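Local coordinates for pyridoxal phosphate homeostasis protein (Bifidobacterium adolescentis ATCC 15703, PDB 3CPG) that probably binds pyridoxal 5'-phosphate and takes part in balancing the cell's supply of this cofactor, at residues R51-T56 with S258-V263; R59-I64 with T84-G89; R73-N78 with I115-I120. All coordinates share one frame; numbering follows the deposited sequence.

Interaction 1 of 3, residues R51-T56 with S258-V263; sequences RLLAAT and STIVRV
Leu52 turns its CG anti to the backbone N (chi1 167°), which carries CD1 over to the neighbouring strand and onto Val263 CG2 at 3.6 Å. The two side chains cross at about a right angle. Val263 offers CG2 because its CG1 takes the place anti to the backbone N, leaving CG2 anti to the carbonyl carbon (chi1 -173°). Leu52 CD1 also packs against Val261 CG2, 4.1 Å away. Leu53 lies among different partners. Its CB meets Ile260 CG2 at 3.9 Å, and its CD2 runs alongside the first carbons of Arg262, the two side chains pointing the same way.

The backbones pair in parallel. Val261 N donates to Arg51 O, Leu53 N to Val261 O, and Val263 N to Leu53 O. Arg51 N binds Thr259 O at 2.8 Å, and Ala55 N binds Val263 O at the same length of 2.8 Å. A water lies in the plane of the Arg51 guanidinium, 2.7 Å from NE, and passes a bond on to Thr259 O. The NH2 of Arg51 makes a salt bridge with Glu241.

These are the first and last strands of the TIM barrel, so the pairing closes it. Leu52 and Val261 pack outward against helix 19-42. Leu53 and Arg262 face inward and pack on Glu139 of strand 137-141; the Arg262 guanidinium bonds Thr203 O and Ser243 OG. On its other edge, strand 51-55 pairs with strand 75-77.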
loop_
_atom_site.group_PDB
_atom_site.type_symbol
_atom_site.label_atom_id
_atom_site.label_comp_id
_atom_site.label_asym_id
_atom_site.label_seq_id
_atom_site.Cartn_x
_atom_site.Cartn_y
_atom_site.Cartn_z
ATOM N N ARG A 51 -5.049 -1.917 -8.790
ATOM C CA ARG A 51 -3.627 -2.206 -8.909
ATOM C C ARG A 51 -3.226 -3.219 -7.851
ATOM O O ARG A 51 -3.745 -3.209 -6.729
ATOM C CB ARG A 51 -2.781 -0.937 -8.751
ATOM C CG ARG A 51 -2.799 -0.022 -9.963
ATOM C CD ARG A 51 -1.656 0.982 -9.920
ATOM N NE ARG A 51 -1.809 1.948 -8.838
ATOM C CZ ARG A 51 -0.877 2.825 -8.480
ATOM N NH1 ARG A 51 0.287 2.860 -9.119
ATOM N NH2 ARG A 51 -1.110 3.674 -7.488
ATOM N N LEU A 52 -2.307 -4.102 -8.219
ATOM C CA LEU A 52 -1.828 -5.126 -7.308
ATOM C C LEU A 52 -0.545 -4.702 -6.612
ATOM O O LEU A 52 0.442 -4.356 -7.268
ATOM C CB LEU A 52 -1.572 -6.431 -8.067
ATOM C CG LEU A 52 -0.787 -7.528 -7.340
ATOM C CD1 LEU A 52 -1.544 -8.014 -6.101
ATOM C CD2 LEU A 52 -0.547 -8.681 -8.307
ATOM N N LEU A 53 -0.576 -4.713 -5.283
ATOM C CA LEU A 53 0.599 -4.398 -4.484
ATOM C C LEU A 53 0.990 -5.710 -3.835
ATOM O O LEU A 53 0.176 -6.340 -3.158
ATOM C CB LEU A 53 0.289 -3.366 -3.387
ATOM C CG LEU A 53 1.386 -3.098 -2.333
ATOM C CD1 LEU A 53 1.081 -1.807 -1.621
ATOM C CD2 LEU A 53 1.462 -4.208 -1.302
ATOM N N ALA A 54 2.223 -6.144 -4.055
ATOM C CA ALA A 54 2.664 -7.382 -3.442
ATOM C C ALA A 54 3.209 -7.042 -2.060
ATOM O O ALA A 54 4.066 -6.172 -1.930
ATOM C CB ALA A 54 3.749 -8.039 -4.295
ATOM N N ALA A 55 2.676 -7.700 -1.033
ATOM C CA ALA A 55 3.135 -7.489 0.338
ATOM C C ALA A 55 4.362 -8.382 0.416
ATOM O O ALA A 55 4.243 -9.606 0.437
ATOM C CB ALA A 55 2.070 -7.945 1.332
ATOM N N THR A 56 5.535 -7.764 0.469
ATOM C CA THR A 56 6.786 -8.511 0.452
ATOM C C THR A 56 7.470 -8.834 1.776
ATOM O O THR A 56 8.625 -9.271 1.787
ATOM C CB THR A 56 7.793 -7.797 -0.471
ATOM O OG1 THR A 56 7.893 -6.413 -0.100
ATOM C CG2 THR A 56 7.323 -7.881 -1.922
ATOM N N SER A 258 -12.102 -0.845 -4.122
ATOM C CA SER A 258 -10.661 -0.827 -3.893
ATOM C C SER A 258 -9.878 -0.458 -5.150
ATOM O O SER A 258 -10.242 -0.867 -6.251
ATOM C CB SER A 258 -10.192 -2.195 -3.401
ATOM O OG SER A 258 -8.778 -2.232 -3.314
ATOM N N THR A 259 -8.810 0.322 -4.988
ATOM C CA THR A 259 -7.974 0.694 -6.127
ATOM C C THR A 259 -6.598 0.070 -5.960
ATOM O O THR A 259 -5.791 0.067 -6.887
ATOM C CB THR A 259 -7.812 2.217 -6.268
ATOM O OG1 THR A 259 -7.073 2.732 -5.153
ATOM C CG2 THR A 259 -9.179 2.884 -6.345
ATOM N N ILE A 260 -6.339 -0.449 -4.765
ATOM C CA ILE A 260 -5.079 -1.116 -4.458
ATOM C C ILE A 260 -5.351 -2.273 -3.508
ATOM O O ILE A 260 -5.899 -2.076 -2.428
ATOM C CB ILE A 260 -4.059 -0.194 -3.745
ATOM C CG1 ILE A 260 -3.658 0.970 -4.645
ATOM C CG2 ILE A 260 -2.815 -1.011 -3.359
ATOM C CD1 ILE A 260 -2.701 1.942 -3.971
ATOM N N VAL A 261 -4.993 -3.482 -3.923
ATOM C CA VAL A 261 -5.162 -4.638 -3.057
ATOM C C VAL A 261 -3.750 -5.027 -2.644
ATOM O O VAL A 261 -2.831 -4.959 -3.456
ATOM C CB VAL A 261 -5.859 -5.821 -3.774
ATOM C CG1 VAL A 261 -7.307 -5.450 -4.081
ATOM C CG2 VAL A 261 -5.111 -6.194 -5.049
ATOM N N ARG A 262 -3.584 -5.391 -1.374
ATOM C CA ARG A 262 -2.282 -5.772 -0.828
ATOM C C ARG A 262 -2.264 -7.283 -0.638
ATOM O O ARG A 262 -2.905 -7.810 0.265
ATOM C CB ARG A 262 -2.055 -5.066 0.513
ATOM C CG ARG A 262 -2.230 -3.555 0.453
ATOM C CD ARG A 262 -1.825 -2.905 1.768
ATOM N NE ARG A 262 -2.562 -3.459 2.902
ATOM C CZ ARG A 262 -3.818 -3.150 3.211
ATOM N NH1 ARG A 262 -4.497 -2.280 2.475
ATOM N NH2 ARG A 262 -4.401 -3.722 4.256
ATOM N N VAL A 263 -1.509 -7.977 -1.486
ATOM C CA VAL A 263 -1.472 -9.431 -1.445
ATOM C C VAL A 263 -0.119 -10.042 -1.096
ATOM O O VAL A 263 0.904 -9.723 -1.706
ATOM C CB VAL A 263 -1.941 -10.003 -2.804
ATOM C CG1 VAL A 263 -2.083 -11.514 -2.721
ATOM C CG2 VAL A 263 -3.267 -9.358 -3.204
HETATM O O HOH W 1 -4.297 2.342 -7.955
#

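Interaction 2 of 3, residues R59-I64 with T84-G89; sequences RDIGEI and TAKAEG
Lys86 NZ is gripped from several sides. It donates to Arg59 O at 2.9 Å, in the plane of that carbonyl, and it also makes salt bridges with Glu77 and Glu82. The lysine chain is bent at chi3 (-92°), which folds its end toward Arg59. Its CD then rests 3.8 Å from Ile64 CD1, where the two side chains cross at about a right angle. Ile61 slides past Lys86 in the opposite direction, with CG1 4.0 Å from Lys86 CG. Farther out, Ile61 CD1 reaches Gly89 CA at 3.7 Å, on the side where a side chain would point.

Helix 61-69 starts with a capping box. Glu63 N donates to Asp60 OD1 at 2.8 Å, and Asp60 N returns a bond to Glu63 OE1.

A leucine in place of Lys86 would probably leave the Arg59 carbonyl and the Glu77 carboxylate without their shared ammonium partner.

The contact thus combines the apolar stem of the lysine, packed on two isoleucines, with a largely buried ammonium end. Two carboxylates and a carbonyl around that end would be expected to stabilise its positive charge.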
loop_
_atom_site.group_PDB
_atom_site.type_symbol
_atom_site.label_atom_id
_atom_site.label_comp_id
_atom_site.label_asym_id
_atom_site.label_seq_id
_atom_site.Cartn_x
_atom_site.Cartn_y
_atom_site.Cartn_z
ATOM N N ARG A 59 10.084 -11.813 2.600
ATOM C CA ARG A 59 10.532 -12.399 1.339
ATOM C C ARG A 59 11.871 -11.777 0.961
ATOM O O ARG A 59 12.114 -10.607 1.254
ATOM C CB ARG A 59 9.506 -12.133 0.233
ATOM C CG ARG A 59 8.067 -12.410 0.637
ATOM C CD ARG A 59 7.860 -13.838 1.142
ATOM N NE ARG A 59 6.493 -14.004 1.635
ATOM C CZ ARG A 59 5.958 -15.155 2.031
ATOM N NH1 ARG A 59 6.667 -16.277 1.999
ATOM N NH2 ARG A 59 4.705 -15.179 2.469
ATOM N N ASP A 60 12.747 -12.549 0.320
ATOM C CA ASP A 60 14.038 -11.993 -0.070
ATOM C C ASP A 60 13.993 -11.350 -1.451
ATOM O O ASP A 60 12.985 -11.428 -2.151
ATOM C CB ASP A 60 15.156 -13.050 -0.011
ATOM C CG ASP A 60 14.938 -14.211 -0.962
ATOM O OD1 ASP A 60 14.393 -14.005 -2.064
ATOM O OD2 ASP A 60 15.347 -15.337 -0.605
ATOM N N ILE A 61 15.090 -10.703 -1.827
ATOM C CA ILE A 61 15.185 -10.018 -3.113
ATOM C C ILE A 61 14.880 -10.928 -4.299
ATOM O O ILE A 61 14.203 -10.520 -5.246
ATOM C CB ILE A 61 16.588 -9.383 -3.280
ATOM C CG1 ILE A 61 16.756 -8.266 -2.248
ATOM C CG2 ILE A 61 16.768 -8.836 -4.691
ATOM C CD1 ILE A 61 18.089 -7.529 -2.320
ATOM N N GLY A 62 15.376 -12.156 -4.255
ATOM C CA GLY A 62 15.118 -13.075 -5.348
ATOM C C GLY A 62 13.631 -13.340 -5.506
ATOM O O GLY A 62 13.104 -13.353 -6.621
ATOM N N GLU A 63 12.954 -13.556 -4.382
ATOM C CA GLU A 63 11.519 -13.821 -4.384
ATOM C C GLU A 63 10.730 -12.622 -4.905
ATOM O O GLU A 63 9.832 -12.757 -5.736
ATOM C CB GLU A 63 11.045 -14.149 -2.964
ATOM C CG GLU A 63 11.521 -15.496 -2.446
ATOM C CD GLU A 63 11.088 -15.753 -1.012
ATOM O OE1 GLU A 63 11.638 -15.107 -0.095
ATOM O OE2 GLU A 63 10.192 -16.597 -0.803
ATOM N N ILE A 64 11.056 -11.445 -4.394
ATOM C CA ILE A 64 10.357 -10.232 -4.806
ATOM C C ILE A 64 10.531 -9.958 -6.294
ATOM O O ILE A 64 9.573 -9.595 -6.977
ATOM C CB ILE A 64 10.850 -9.014 -4.001
ATOM C CG1 ILE A 64 10.570 -9.247 -2.515
ATOM C CG2 ILE A 64 10.164 -7.738 -4.493
ATOM C CD1 ILE A 64 11.162 -8.196 -1.602
ATOM N N THR A 84 15.197 -1.251 4.773
ATOM C CA THR A 84 16.620 -0.945 4.746
ATOM C C THR A 84 17.466 -2.125 4.274
ATOM O O THR A 84 18.443 -1.944 3.551
ATOM C CB THR A 84 17.113 -0.476 6.134
ATOM O OG1 THR A 84 16.990 -1.542 7.082
ATOM C CG2 THR A 84 16.281 0.700 6.612
ATOM N N ALA A 85 17.083 -3.336 4.653
ATOM C CA ALA A 85 17.842 -4.515 4.252
ATOM C C ALA A 85 17.766 -4.834 2.754
ATOM O O ALA A 85 18.749 -5.281 2.158
ATOM C CB ALA A 85 17.376 -5.725 5.052
ATOM N N LYS A 86 16.613 -4.574 2.143
ATOM C CA LYS A 86 16.407 -4.913 0.733
ATOM C C LYS A 86 16.418 -3.770 -0.283
ATOM O O LYS A 86 16.564 -4.006 -1.480
ATOM C CB LYS A 86 15.077 -5.668 0.586
ATOM C CG LYS A 86 15.050 -7.054 1.219
ATOM C CD LYS A 86 13.662 -7.694 1.175
ATOM C CE LYS A 86 12.868 -7.391 2.443
ATOM N NZ LYS A 86 11.528 -8.050 2.460
ATOM N N ALA A 87 16.264 -2.541 0.189
ATOM C CA ALA A 87 16.208 -1.379 -0.694
ATOM C C ALA A 87 17.283 -1.273 -1.778
ATOM O O ALA A 87 16.965 -1.112 -2.960
ATOM C CB ALA A 87 16.202 -0.106 0.141
ATOM N N GLU A 88 18.552 -1.352 -1.388
ATOM C CA GLU A 88 19.630 -1.221 -2.367
ATOM C C GLU A 88 19.577 -2.264 -3.481
ATOM O O GLU A 88 19.612 -1.917 -4.666
ATOM C CB GLU A 88 20.994 -1.278 -1.670
ATOM C CG GLU A 88 22.154 -0.931 -2.589
ATOM C CD GLU A 88 23.469 -0.773 -1.846
ATOM O OE1 GLU A 88 23.913 -1.743 -1.198
ATOM O OE2 GLU A 88 24.061 0.326 -1.914
ATOM N N GLY A 89 19.497 -3.537 -3.100
ATOM C CA GLY A 89 19.448 -4.608 -4.081
ATOM C C GLY A 89 18.214 -4.540 -4.959
ATOM O O GLY A 89 18.288 -4.745 -6.171
#

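Interaction 3 of 3, residues R73-N78 with I115-I120; sequences RMIGEN and IPFHLI
A beta-alpha-beta unit of the TIM barrel brings Ile75-Glu77 and Phe117-Leu119 together as parallel neighbours, with helix 80-96 in the connection between them. Ile75 N donates to Pro116 O. His118 N then bonds to Ile75 O at 2.8 Å. Glu77 N binds His118 O, and Ile120 N binds Glu77 O.

Ile75 holds its CG1 in the crowded position between backbone N and carbonyl carbon (chi1 66°). This sends CD1 over the Phe117 ring, 3.9 Å from its centroid and only 7° off the ring normal, a CH-pi contact. Glu77 meets the same ring at its edge, with CG 3.6 Å from Phe117 CE2. The Glu77 carboxylate itself turns to Thr56 and Lys86.

On the His118 side of the pair, Met74, present as selenomethionine, sets its SE over the His118 ring, 4.1 Å from the centroid. Its CG packs 3.9 Å from Pro116 CB. His118 ND1 is bonded to Glu139, which should help fix the rotation of the ring. At Gly76 the strands are close: its CA is 3.1 Å from His118 O, a CA-H...O contact. A side chain there would probably clash with Ile120 CG2. Beyond the strands, Asn78 ND2 lies 3.4 Å from Ile120 CG1.

Helix 80-96 packs on the outward side chains: Leu90 lies against Ile75, and Val83 against Glu77 and Leu119. Strand 99-101 adds Leu101 beside Phe117. On the inner face Met74 and Ile120 both touch Leu53 of strand 51-55, the preceding strand of the barrel, which pairs with the other edge of strand 75-77.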
loop_
_atom_site.group_PDB
_atom_site.type_symbol
_atom_site.label_atom_id
_atom_site.label_comp_id
_atom_site.label_asym_id
_atom_site.label_seq_id
_atom_site.Cartn_x
_atom_site.Cartn_y
_atom_site.Cartn_z
ATOM N N ARG A 73 3.795 -4.638 -10.225
ATOM C CA ARG A 73 4.339 -3.311 -10.486
ATOM C C ARG A 73 4.236 -2.381 -9.281
ATOM O O ARG A 73 4.273 -1.164 -9.421
ATOM C CB ARG A 73 3.629 -2.691 -11.689
ATOM C CG ARG A 73 3.879 -3.444 -12.987
ATOM C CD ARG A 73 5.321 -3.257 -13.462
ATOM N NE ARG A 73 5.602 -3.989 -14.697
ATOM C CZ ARG A 73 5.976 -5.264 -14.742
ATOM N NH1 ARG A 73 6.118 -5.956 -13.620
ATOM N NH2 ARG A 73 6.209 -5.848 -15.910
HETATM N N MSE A 74 4.096 -2.967 -8.100
HETATM C CA MSE A 74 4.029 -2.197 -6.869
HETATM C C MSE A 74 4.305 -3.125 -5.695
HETATM O O MSE A 74 3.798 -4.242 -5.655
HETATM C CB MSE A 74 2.652 -1.550 -6.720
HETATM C CG MSE A 74 2.483 -0.795 -5.397
HETATM SE SE MSE A 74 1.018 0.508 -5.327
HETATM C CE MSE A 74 -0.147 -0.359 -6.491
ATOM N N ILE A 75 5.130 -2.684 -4.750
ATOM C CA ILE A 75 5.416 -3.518 -3.591
ATOM C C ILE A 75 5.267 -2.719 -2.309
ATOM O O ILE A 75 5.366 -1.491 -2.311
ATOM C CB ILE A 75 6.851 -4.116 -3.618
ATOM C CG1 ILE A 75 7.889 -3.002 -3.481
ATOM C CG2 ILE A 75 7.060 -4.921 -4.902
ATOM C CD1 ILE A 75 9.323 -3.505 -3.410
ATOM N N GLY A 76 5.036 -3.433 -1.217
ATOM C CA GLY A 76 4.887 -2.794 0.073
ATOM C C GLY A 76 5.491 -3.664 1.154
ATOM O O GLY A 76 5.190 -4.854 1.242
ATOM N N GLU A 77 6.362 -3.070 1.961
ATOM C CA GLU A 77 7.009 -3.777 3.059
ATOM C C GLU A 77 6.318 -3.378 4.354
ATOM O O GLU A 77 5.784 -2.273 4.462
ATOM C CB GLU A 77 8.489 -3.393 3.154
ATOM C CG GLU A 77 9.400 -4.004 2.094
ATOM C CD GLU A 77 9.629 -5.502 2.276
ATOM O OE1 GLU A 77 9.500 -6.004 3.413
ATOM O OE2 GLU A 77 9.961 -6.180 1.280
ATOM N N ASN A 78 6.338 -4.276 5.334
ATOM C CA ASN A 78 5.719 -4.001 6.625
ATOM C C ASN A 78 6.665 -3.321 7.605
ATOM O O ASN A 78 6.289 -2.361 8.281
ATOM C CB ASN A 78 5.211 -5.298 7.259
ATOM C CG ASN A 78 3.756 -5.565 6.953
ATOM O OD1 ASN A 78 2.905 -5.539 7.846
ATOM N ND2 ASN A 78 3.456 -5.816 5.687
ATOM N N ILE A 115 7.828 1.767 -10.341
ATOM C CA ILE A 115 7.232 0.784 -9.439
ATOM C C ILE A 115 7.186 1.398 -8.039
ATOM O O ILE A 115 8.220 1.621 -7.409
ATOM C CB ILE A 115 8.062 -0.526 -9.387
ATOM C CG1 ILE A 115 7.968 -1.253 -10.727
ATOM C CG2 ILE A 115 7.550 -1.435 -8.275
ATOM C CD1 ILE A 115 8.745 -2.555 -10.781
ATOM N N PRO A 116 5.981 1.711 -7.544
ATOM C CA PRO A 116 5.891 2.300 -6.203
ATOM C C PRO A 116 6.415 1.349 -5.132
ATOM O O PRO A 116 6.227 0.137 -5.220
ATOM C CB PRO A 116 4.400 2.582 -6.050
ATOM C CG PRO A 116 3.984 2.885 -7.460
ATOM C CD PRO A 116 4.686 1.791 -8.238
ATOM N N PHE A 117 7.081 1.909 -4.126
ATOM C CA PHE A 117 7.622 1.118 -3.023
ATOM C C PHE A 117 6.972 1.737 -1.786
ATOM O O PHE A 117 7.357 2.820 -1.359
ATOM C CB PHE A 117 9.153 1.266 -2.978
ATOM C CG PHE A 117 9.855 0.290 -2.058
ATOM C CD1 PHE A 117 11.221 0.054 -2.205
ATOM C CD2 PHE A 117 9.175 -0.362 -1.032
ATOM C CE1 PHE A 117 11.901 -0.817 -1.345
ATOM C CE2 PHE A 117 9.843 -1.232 -0.170
ATOM C CZ PHE A 117 11.209 -1.459 -0.326
ATOM N N HIS A 118 5.961 1.063 -1.250
ATOM C CA HIS A 118 5.244 1.562 -0.081
ATOM C C HIS A 118 5.608 0.878 1.221
ATOM O O HIS A 118 6.149 -0.225 1.231
ATOM C CB HIS A 118 3.730 1.385 -0.256
ATOM C CG HIS A 118 3.142 2.167 -1.387
ATOM N ND1 HIS A 118 1.786 2.380 -1.510
ATOM C CD2 HIS A 118 3.718 2.758 -2.461
ATOM C CE1 HIS A 118 1.550 3.072 -2.613
ATOM N NE2 HIS A 118 2.705 3.313 -3.207
ATOM N N LEU A 119 5.311 1.562 2.320
ATOM C CA LEU A 119 5.493 0.993 3.645
ATOM C C LEU A 119 4.034 0.780 4.016
ATOM O O LEU A 119 3.243 1.726 3.986
ATOM C CB LEU A 119 6.124 1.978 4.633
ATOM C CG LEU A 119 6.245 1.331 6.023
ATOM C CD1 LEU A 119 7.321 0.252 5.982
ATOM C CD2 LEU A 119 6.586 2.365 7.075
ATOM N N ILE A 120 3.663 -0.455 4.330
ATOM C CA ILE A 120 2.280 -0.742 4.673
ATOM C C ILE A 120 2.115 -1.210 6.113
ATOM O O ILE A 120 0.998 -1.458 6.564
ATOM C CB ILE A 120 1.685 -1.788 3.703
ATOM C CG1 ILE A 120 2.441 -3.109 3.827
ATOM C CG2 ILE A 120 1.790 -1.278 2.271
ATOM C CD1 ILE A 120 1.896 -4.218 2.934
#

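Interactions 1 and 3 belong to one sheet, with centres about 8 Å apart. Ala54 N lies 2.9 Å from Met74 O, a probable hydrogen bond between neighbouring strands. Interaction 2 lies on the outer helices. Glu77 OE2 ties the three together, by a salt bridge to Lys86 NZ at 2.7 Å and a probable hydrogen bond to Thr56 OG1 at 2.5 Å. Lys57, the predicted pyridoxal phosphate attachment point, carries no cofactor here. Its side chain comes, at nearest atoms, about 4 Å from that of Asn78, 5 Å from Ala55 and 6 Å from Arg59, so all three contacts lie near the probable cofactor site. An acetate ion, probably crystallisation-derived, lies about 4 Å from Val263's side chain.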